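Local coordinates for putative uncharacterized protein (Mycobacterium avium, PDB 2Z6V) that is probably a sulfotransferase (STF9) that would transfer a sulfonate group from a PAPS-type donor to an acceptor substrate, at residues L84-Q89 against H195-K200; L88-Y93 against V141-P146. All blocks are in the same frame, centred on the assembly; numbering follows the deposited sequence.

How the interactions relate
Both interactions start from helix 70-96 and lie on the same side of the chain's centre, their centres about 10 Å apart. Interaction 1 comes first along the helix, where it meets the turn just after helix 192-195; one turn further on, and overlapping at Leu88 and Gln89, interaction 2 meets the loop that follows strand 132-134, an outermost strand of the parallel five-stranded sheet. Arg86 joins the two: its side chain packs on Pro143, and its NE probably donates a hydrogen bond to Val141 O. One helix that precedes the first strand of the sheet thus holds two loops that lie far apart in the sequence.

Interaction 1. Residues L84-Q89 against H195-K200; sequences LGRRLQ and HNQDFK
Arg87, buried on helix 70-96, grips both the carboxylate of Asp198 and the backbone carbonyl of Gln197 in the 3-10 turn 196-198. Arg87 NH1 makes a salt bridge with Asp198 OD1 at 2.7 Å, arriving on the anti side of the carboxylate, and also donates to Gln197 O at 3.1 Å. Gln197 O lies almost exactly in the guanidinium plane, at its edge, though NH1 approaches tilted from the plane of that carbonyl. The carboxylate and guanidinium planes are 59° apart, with OD1 somewhat out of the guanidinium plane; NH2 adds a weak bond to the same OD1. With CG anti to the backbone N (chi1 180°) and a bend at chi2 (67°), the arginine chain runs past Gln197 O to reach the aspartate. Beyond the contact, Asp47 pairs with Arg87, Ser50 bonds to both Arg87 NH2 and Asp198 OD1, and Thr226 and Ser225 hold Asp198 OD2.

Gln197 lays its amide across the Arg86 chain, the two side chains crossing at about a right angle, with OE1 3.1 Å from Arg86 CB. This is contact with a methylene; the hydrogen bond of OE1 goes to Tyr229 OH. A water lies between Arg86 NH1 and Gln197 NE2, weakly bonded to each.

Leu84 supplies the apolar flank, its CB in plane with the Phe199 ring and 4.0 Å from CE1 at the ring edge. One face of that ring lies over Asn196 O.

The buried cation therefore has two carboxylates beside it, Asp198 and Asp47, which would probably stabilise its charge, while its hold on Gln197 O ties the turn's backbone to the helix.

Interaction 2. Residues L88-Y93 against V141-P146; sequences LQVHAY and VHPIPP
Gln89 begins the contact, its CB 4.0 Å from Ile144 CG1 and its amide reaching the loop through two waters. OE1 accepts from one at 2.9 Å, and this water also donates to Ile144 O; NE2 donates to the other, which is hydrogen-bonded to His142 ND1 in the plane of the imidazole. Both ends of the amide are thus engaged, which probably steadies its rotation. Val90 follows, pointing CG2 at Pro143 CG, 4.0 Å away, and at Ile144 CG1, crossing both side chains at about a right angle. Tyr233 of helix 224-238 packs against both Val90 and Pro143. Tyr93, one turn beyond Gln89, has its CG anti to the backbone N (chi1 -167°), which carries the ring out along the loop. Ile144 CG2 lies 3.7 Å from Tyr93 CD1, and Ile144 CD1 is equally near Tyr93 CB. At the phenol end Pro146 comes from the opposite direction, its CD 3.5 Å from both CZ and OH. The cis peptide bond before Pro145 bends the chain between these two partners of the tyrosine. With no direct hydrogen bond across it, the contact relies on apolar packing and bridging water to hold this proline-rich loop to the helix.

Interaction 1. Residues L84-Q89 against H195-K200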
ATOM      1  N   LEU A  84      11.636  -5.218   9.644  1.00 27.28           N
ATOM      2  CA  LEU A  84      12.734  -6.135   9.371  1.00 26.01           C
ATOM      3  C   LEU A  84      12.550  -7.436  10.145  1.00 25.19           C
ATOM      4  O   LEU A  84      12.947  -8.506   9.675  1.00 25.20           O
ATOM      5  CB  LEU A  84      14.077  -5.488   9.738  1.00 26.75           C
ATOM      6  CG  LEU A  84      15.326  -6.312   9.410  1.00 26.06           C
ATOM      7  CD1 LEU A  84      15.343  -6.641   7.923  1.00 25.27           C
ATOM      8  CD2 LEU A  84      16.576  -5.536   9.807  1.00 26.08           C
ATOM      9  N   GLY A  85      11.942  -7.345  11.325  1.00 24.52           N
ATOM     10  CA  GLY A  85      11.703  -8.533  12.125  1.00 25.78           C
ATOM     11  C   GLY A  85      10.763  -9.486  11.403  1.00 29.26           C
ATOM     12  O   GLY A  85      10.925 -10.709  11.482  1.00 29.44           O
ATOM     13  N   ARG A  86       9.774  -8.927  10.700  1.00 29.17           N
ATOM     14  CA  ARG A  86       8.821  -9.734   9.940  1.00 30.35           C
ATOM     15  C   ARG A  86       9.570 -10.487   8.855  1.00 31.03           C
ATOM     16  O   ARG A  86       9.326 -11.672   8.608  1.00 30.87           O
ATOM     17  CB  ARG A  86       7.762  -8.843   9.299  1.00 28.73           C
ATOM     18  CG  ARG A  86       6.704  -8.393  10.262  1.00 28.05           C
ATOM     19  CD  ARG A  86       6.167  -7.040   9.889  1.00 25.23           C
ATOM     20  NE  ARG A  86       5.622  -6.419  11.082  1.00 26.73           N
ATOM     21  CZ  ARG A  86       5.512  -5.113  11.261  1.00 27.33           C
ATOM     22  NH1 ARG A  86       5.911  -4.272  10.313  1.00 26.47           N
ATOM     23  NH2 ARG A  86       5.020  -4.654  12.403  1.00 27.79           N
ATOM     24  N   ARG A  87      10.485  -9.772   8.207  1.00 31.29           N
ATOM     25  CA  ARG A  87      11.309 -10.332   7.148  1.00 31.74           C
ATOM     26  C   ARG A  87      12.045 -11.542   7.719  1.00 30.12           C
ATOM     27  O   ARG A  87      12.118 -12.582   7.083  1.00 30.53           O
ATOM     28  CB  ARG A  87      12.295  -9.263   6.666  1.00 33.53           C
ATOM     29  CG  ARG A  87      13.240  -9.687   5.560  1.00 33.66           C
ATOM     30  CD  ARG A  87      12.517  -9.952   4.276  1.00 32.37           C
ATOM     31  NE  ARG A  87      13.462 -10.175   3.187  1.00 34.39           N
ATOM     32  CZ  ARG A  87      14.041  -9.210   2.478  1.00 35.98           C
ATOM     33  NH1 ARG A  87      13.776  -7.931   2.737  1.00 34.46           N
ATOM     34  NH2 ARG A  87      14.880  -9.525   1.499  1.00 36.00           N
ATOM     35  N   LEU A  88      12.572 -11.398   8.931  1.00 30.23           N
ATOM     36  CA  LEU A  88      13.290 -12.484   9.597  1.00 30.29           C
ATOM     37  C   LEU A  88      12.366 -13.649   9.915  1.00 31.36           C
ATOM     38  O   LEU A  88      12.738 -14.812   9.752  1.00 31.75           O
ATOM     39  CB  LEU A  88      13.931 -11.986  10.895  1.00 28.99           C
ATOM     40  CG  LEU A  88      15.121 -11.042  10.723  1.00 29.23           C
ATOM     41  CD1 LEU A  88      15.566 -10.502  12.069  1.00 26.74           C
ATOM     42  CD2 LEU A  88      16.248 -11.793  10.037  1.00 28.48           C
ATOM     43  N   GLN A  89      11.159 -13.328  10.373  1.00 31.76           N
ATOM     44  CA  GLN A  89      10.178 -14.348  10.720  1.00 30.33           C
ATOM     45  C   GLN A  89       9.716 -15.156   9.507  1.00 28.82           C
ATOM     46  O   GLN A  89       9.558 -16.373   9.590  1.00 26.54           O
ATOM     47  CB  GLN A  89       8.972 -13.702  11.413  1.00 30.08           C
ATOM     48  CG  GLN A  89       9.299 -13.100  12.765  1.00 30.68           C
ATOM     49  CD  GLN A  89       8.065 -12.662  13.534  1.00 32.24           C
ATOM     50  OE1 GLN A  89       7.158 -13.454  13.778  1.00 31.52           O
ATOM     51  NE2 GLN A  89       8.031 -11.395  13.926  1.00 34.04           N
ATOM     52  N   HIS A 195       6.074  -4.928   1.207  1.00 23.99           N
ATOM     53  CA  HIS A 195       7.191  -4.255   0.561  1.00 25.72           C
ATOM     54  C   HIS A 195       8.115  -3.463   1.497  1.00 26.54           C
ATOM     55  O   HIS A 195       9.329  -3.518   1.361  1.00 27.23           O
ATOM     56  CB  HIS A 195       6.671  -3.312  -0.541  1.00 25.77           C
ATOM     57  CG  HIS A 195       6.160  -4.017  -1.762  1.00 25.55           C
ATOM     58  ND1 HIS A 195       6.081  -3.403  -2.994  1.00 26.70           N
ATOM     59  CD2 HIS A 195       5.682  -5.270  -1.937  1.00 23.78           C
ATOM     60  CE1 HIS A 195       5.576  -4.246  -3.876  1.00 23.93           C
ATOM     61  NE2 HIS A 195       5.323  -5.386  -3.259  1.00 25.68           N
ATOM     62  N   ASN A 196       7.552  -2.712   2.434  1.00 27.72           N
ATOM     63  CA  ASN A 196       8.382  -1.933   3.338  1.00 27.13           C
ATOM     64  C   ASN A 196       9.310  -2.837   4.146  1.00 27.27           C
ATOM     65  O   ASN A 196      10.293  -2.367   4.729  1.00 29.48           O
ATOM     66  CB  ASN A 196       7.513  -1.065   4.257  1.00 29.04           C
ATOM     67  CG  ASN A 196       6.759  -1.874   5.288  1.00 35.16           C
ATOM     68  OD1 ASN A 196       6.670  -3.102   5.190  1.00 39.24           O
ATOM     69  ND2 ASN A 196       6.198  -1.191   6.281  1.00 35.21           N
ATOM     70  N   GLN A 197       9.018  -4.138   4.158  1.00 26.83           N
ATOM     71  CA  GLN A 197       9.855  -5.102   4.876  1.00 26.10           C
ATOM     72  C   GLN A 197      11.148  -5.372   4.100  1.00 27.08           C
ATOM     73  O   GLN A 197      12.039  -6.090   4.573  1.00 25.97           O
ATOM     74  CB  GLN A 197       9.105  -6.415   5.093  1.00 26.82           C
ATOM     75  CG  GLN A 197       7.978  -6.338   6.113  1.00 28.13           C
ATOM     76  CD  GLN A 197       7.127  -7.593   6.136  1.00 27.96           C
ATOM     77  OE1 GLN A 197       7.645  -8.712   6.172  1.00 27.58           O
ATOM     78  NE2 GLN A 197       5.810  -7.414   6.117  1.00 27.75           N
ATOM     79  N   ASP A 198      11.240  -4.814   2.898  1.00 25.53           N
ATOM     80  CA  ASP A 198      12.443  -4.962   2.100  1.00 27.21           C
ATOM     81  C   ASP A 198      12.997  -3.558   1.904  1.00 28.50           C
ATOM     82  O   ASP A 198      13.921  -3.326   1.125  1.00 29.25           O
ATOM     83  CB  ASP A 198      12.134  -5.613   0.752  1.00 27.98           C
ATOM     84  CG  ASP A 198      13.397  -5.905  -0.058  1.00 31.23           C
ATOM     85  OD1 ASP A 198      14.336  -6.527   0.501  1.00 28.34           O
ATOM     86  OD2 ASP A 198      13.448  -5.511  -1.247  1.00 30.97           O
ATOM     87  N   PHE A 199      12.406  -2.618   2.633  1.00 30.08           N
ATOM     88  CA  PHE A 199      12.797  -1.216   2.592  1.00 29.58           C
ATOM     89  C   PHE A 199      12.906  -0.612   1.196  1.00 30.59           C
ATOM     90  O   PHE A 199      13.830   0.139   0.881  1.00 29.65           O
ATOM     91  CB  PHE A 199      14.080  -1.030   3.402  1.00 25.43           C
ATOM     92  CG  PHE A 199      13.918  -1.436   4.837  1.00 27.22           C
ATOM     93  CD1 PHE A 199      14.243  -2.724   5.253  1.00 26.56           C
ATOM     94  CD2 PHE A 199      13.334  -0.563   5.757  1.00 27.04           C
ATOM     95  CE1 PHE A 199      13.983  -3.137   6.556  1.00 27.86           C
ATOM     96  CE2 PHE A 199      13.068  -0.967   7.066  1.00 25.45           C
ATOM     97  CZ  PHE A 199      13.391  -2.255   7.467  1.00 27.00           C
ATOM     98  N   LYS A 200      11.918  -0.957   0.376  1.00 32.52           N
ATOM     99  CA  LYS A 200      11.773  -0.473  -0.992  1.00 33.12           C
ATOM    100  C   LYS A 200      10.264  -0.302  -1.187  1.00 33.48           C
ATOM    101  O   LYS A 200       9.622  -1.023  -1.966  1.00 32.00           O
ATOM    102  CB  LYS A 200      12.324  -1.483  -1.994  1.00 33.12           C
ATOM    103  CG  LYS A 200      13.825  -1.674  -1.917  1.00 35.06           C
ATOM    104  CD  LYS A 200      14.286  -2.614  -3.011  1.00 34.79           C
ATOM    105  CE  LYS A 200      15.754  -2.928  -2.912  1.00 32.04           C
ATOM    106  NZ  LYS A 200      16.078  -4.032  -3.845  1.00 33.89           N
TER
HETATM  107  O   HOH W   1       5.492  -4.355   7.621  1.00 43.36           O

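Interaction 2. Residues L88-Y93 against V141-P146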
ATOM      1  N   LEU A  88      12.572 -11.398   8.931  1.00 30.23           N
ATOM      2  CA  LEU A  88      13.290 -12.484   9.597  1.00 30.29           C
ATOM      3  C   LEU A  88      12.366 -13.649   9.915  1.00 31.36           C
ATOM      4  O   LEU A  88      12.738 -14.812   9.752  1.00 31.75           O
ATOM      5  CB  LEU A  88      13.931 -11.986  10.895  1.00 28.99           C
ATOM      6  CG  LEU A  88      15.121 -11.042  10.723  1.00 29.23           C
ATOM      7  CD1 LEU A  88      15.566 -10.502  12.069  1.00 26.74           C
ATOM      8  CD2 LEU A  88      16.248 -11.793  10.037  1.00 28.48           C
ATOM      9  N   GLN A  89      11.159 -13.328  10.373  1.00 31.76           N
ATOM     10  CA  GLN A  89      10.178 -14.348  10.720  1.00 30.33           C
ATOM     11  C   GLN A  89       9.716 -15.156   9.507  1.00 28.82           C
ATOM     12  O   GLN A  89       9.558 -16.373   9.590  1.00 26.54           O
ATOM     13  CB  GLN A  89       8.972 -13.702  11.413  1.00 30.08           C
ATOM     14  CG  GLN A  89       9.299 -13.100  12.765  1.00 30.68           C
ATOM     15  CD  GLN A  89       8.065 -12.662  13.534  1.00 32.24           C
ATOM     16  OE1 GLN A  89       7.158 -13.454  13.778  1.00 31.52           O
ATOM     17  NE2 GLN A  89       8.031 -11.395  13.926  1.00 34.04           N
ATOM     18  N   VAL A  90       9.512 -14.480   8.380  1.00 28.24           N
ATOM     19  CA  VAL A  90       9.064 -15.160   7.171  1.00 29.52           C
ATOM     20  C   VAL A  90      10.153 -16.064   6.598  1.00 30.33           C
ATOM     21  O   VAL A  90       9.861 -17.115   6.024  1.00 29.75           O
ATOM     22  CB  VAL A  90       8.622 -14.146   6.084  1.00 30.55           C
ATOM     23  CG1 VAL A  90       8.291 -14.878   4.780  1.00 28.48           C
ATOM     24  CG2 VAL A  90       7.407 -13.365   6.572  1.00 29.71           C
ATOM     25  N   HIS A  91      11.408 -15.658   6.760  1.00 30.88           N
ATOM     26  CA  HIS A  91      12.513 -16.449   6.249  1.00 29.47           C
ATOM     27  C   HIS A  91      12.696 -17.727   7.050  1.00 28.37           C
ATOM     28  O   HIS A  91      12.957 -18.790   6.484  1.00 28.86           O
ATOM     29  CB  HIS A  91      13.811 -15.646   6.262  1.00 31.51           C
ATOM     30  CG  HIS A  91      14.999 -16.440   5.824  1.00 33.54           C
ATOM     31  ND1 HIS A  91      15.859 -17.047   6.714  1.00 35.05           N
ATOM     32  CD2 HIS A  91      15.409 -16.814   4.588  1.00 32.79           C
ATOM     33  CE1 HIS A  91      16.745 -17.764   6.045  1.00 35.35           C
ATOM     34  NE2 HIS A  91      16.493 -17.640   4.755  1.00 33.92           N
ATOM     35  N   ALA A  92      12.560 -17.626   8.367  1.00 26.90           N
ATOM     36  CA  ALA A  92      12.717 -18.799   9.226  1.00 27.49           C
ATOM     37  C   ALA A  92      11.621 -19.810   8.906  1.00 28.74           C
ATOM     38  O   ALA A  92      11.868 -21.020   8.854  1.00 28.34           O
ATOM     39  CB  ALA A  92      12.651 -18.396  10.699  1.00 23.19           C
ATOM     40  N   TYR A  93      10.412 -19.303   8.676  1.00 28.60           N
ATOM     41  CA  TYR A  93       9.284 -20.162   8.366  1.00 27.54           C
ATOM     42  C   TYR A  93       9.477 -20.896   7.039  1.00 27.73           C
ATOM     43  O   TYR A  93       9.288 -22.113   6.957  1.00 26.31           O
ATOM     44  CB  TYR A  93       7.990 -19.349   8.307  1.00 25.03           C
ATOM     45  CG  TYR A  93       6.760 -20.222   8.291  1.00 23.54           C
ATOM     46  CD1 TYR A  93       6.310 -20.839   9.459  1.00 22.32           C
ATOM     47  CD2 TYR A  93       6.074 -20.471   7.100  1.00 22.07           C
ATOM     48  CE1 TYR A  93       5.205 -21.683   9.445  1.00 23.67           C
ATOM     49  CE2 TYR A  93       4.965 -21.318   7.071  1.00 22.93           C
ATOM     50  CZ  TYR A  93       4.535 -21.918   8.248  1.00 24.64           C
ATOM     51  OH  TYR A  93       3.433 -22.739   8.237  1.00 24.15           O
ATOM     52  N   VAL A 141       1.531  -7.503  10.221  1.00 26.86           N
ATOM     53  CA  VAL A 141       2.060  -7.204  11.539  1.00 26.51           C
ATOM     54  C   VAL A 141       2.626  -8.500  12.132  1.00 27.08           C
ATOM     55  O   VAL A 141       3.768  -8.537  12.594  1.00 27.04           O
ATOM     56  CB  VAL A 141       0.958  -6.642  12.474  1.00 27.25           C
ATOM     57  CG1 VAL A 141       1.480  -6.520  13.911  1.00 20.15           C
ATOM     58  CG2 VAL A 141       0.514  -5.285  11.966  1.00 25.30           C
ATOM     59  N   HIS A 142       1.827  -9.560  12.104  1.00 26.75           N
ATOM     60  CA  HIS A 142       2.250 -10.862  12.624  1.00 28.53           C
ATOM     61  C   HIS A 142       1.953 -11.967  11.608  1.00 28.35           C
ATOM     62  O   HIS A 142       1.041 -12.769  11.806  1.00 28.95           O
ATOM     63  CB  HIS A 142       1.527 -11.164  13.933  1.00 26.73           C
ATOM     64  CG  HIS A 142       1.778 -10.152  15.003  1.00 31.19           C
ATOM     65  ND1 HIS A 142       3.045  -9.715  15.329  1.00 31.46           N
ATOM     66  CD2 HIS A 142       0.929  -9.503  15.835  1.00 30.86           C
ATOM     67  CE1 HIS A 142       2.965  -8.842  16.317  1.00 29.71           C
ATOM     68  NE2 HIS A 142       1.693  -8.696  16.643  1.00 30.09           N
ATOM     69  N   PRO A 143       2.739 -12.036  10.521  1.00 28.54           N
ATOM     70  CA  PRO A 143       2.549 -13.043   9.466  1.00 28.60           C
ATOM     71  C   PRO A 143       2.753 -14.513   9.839  1.00 27.55           C
ATOM     72  O   PRO A 143       1.991 -15.375   9.396  1.00 28.29           O
ATOM     73  CB  PRO A 143       3.530 -12.593   8.383  1.00 26.88           C
ATOM     74  CG  PRO A 143       4.660 -12.032   9.186  1.00 27.04           C
ATOM     75  CD  PRO A 143       3.931 -11.212  10.242  1.00 28.15           C
ATOM     76  N   ILE A 144       3.767 -14.784  10.653  1.00 25.59           N
ATOM     77  CA  ILE A 144       4.117 -16.145  11.044  1.00 25.37           C
ATOM     78  C   ILE A 144       3.627 -16.533  12.434  1.00 25.54           C
ATOM     79  O   ILE A 144       3.845 -15.797  13.397  1.00 25.76           O
ATOM     80  CB  ILE A 144       5.666 -16.322  10.990  1.00 25.18           C
ATOM     81  CG1 ILE A 144       6.170 -15.985   9.586  1.00 24.68           C
ATOM     82  CG2 ILE A 144       6.068 -17.737  11.389  1.00 23.65           C
ATOM     83  CD1 ILE A 144       5.439 -16.714   8.469  1.00 22.66           C
ATOM     84  N   PRO A 145       2.968 -17.702  12.564  1.00 24.81           N
ATOM     85  CA  PRO A 145       2.628 -18.707  11.540  1.00 26.11           C
ATOM     86  C   PRO A 145       1.304 -18.339  10.859  1.00 24.92           C
ATOM     87  O   PRO A 145       0.440 -17.730  11.478  1.00 25.51           O
ATOM     88  CB  PRO A 145       2.501 -20.013  12.340  1.00 25.70           C
ATOM     89  CG  PRO A 145       3.053 -19.686  13.715  1.00 27.90           C
ATOM     90  CD  PRO A 145       2.703 -18.238  13.905  1.00 26.04           C
ATOM     91  N   PRO A 146       1.116 -18.732   9.589  1.00 24.82           N
ATOM     92  CA  PRO A 146      -0.133 -18.393   8.887  1.00 24.31           C
ATOM     93  C   PRO A 146      -1.370 -19.079   9.465  1.00 24.01           C
ATOM     94  O   PRO A 146      -1.282 -20.169  10.042  1.00 22.81           O
ATOM     95  CB  PRO A 146       0.162 -18.806   7.446  1.00 22.52           C
ATOM     96  CG  PRO A 146       1.026 -20.031   7.642  1.00 24.24           C
ATOM     97  CD  PRO A 146       1.957 -19.636   8.780  1.00 24.53           C
TER
HETATM   98  O   HOH W   2       4.395 -13.275  13.001  1.00 25.61           O
HETATM   99  O   HOH W   3       5.658  -9.922  14.510  1.00 37.76           O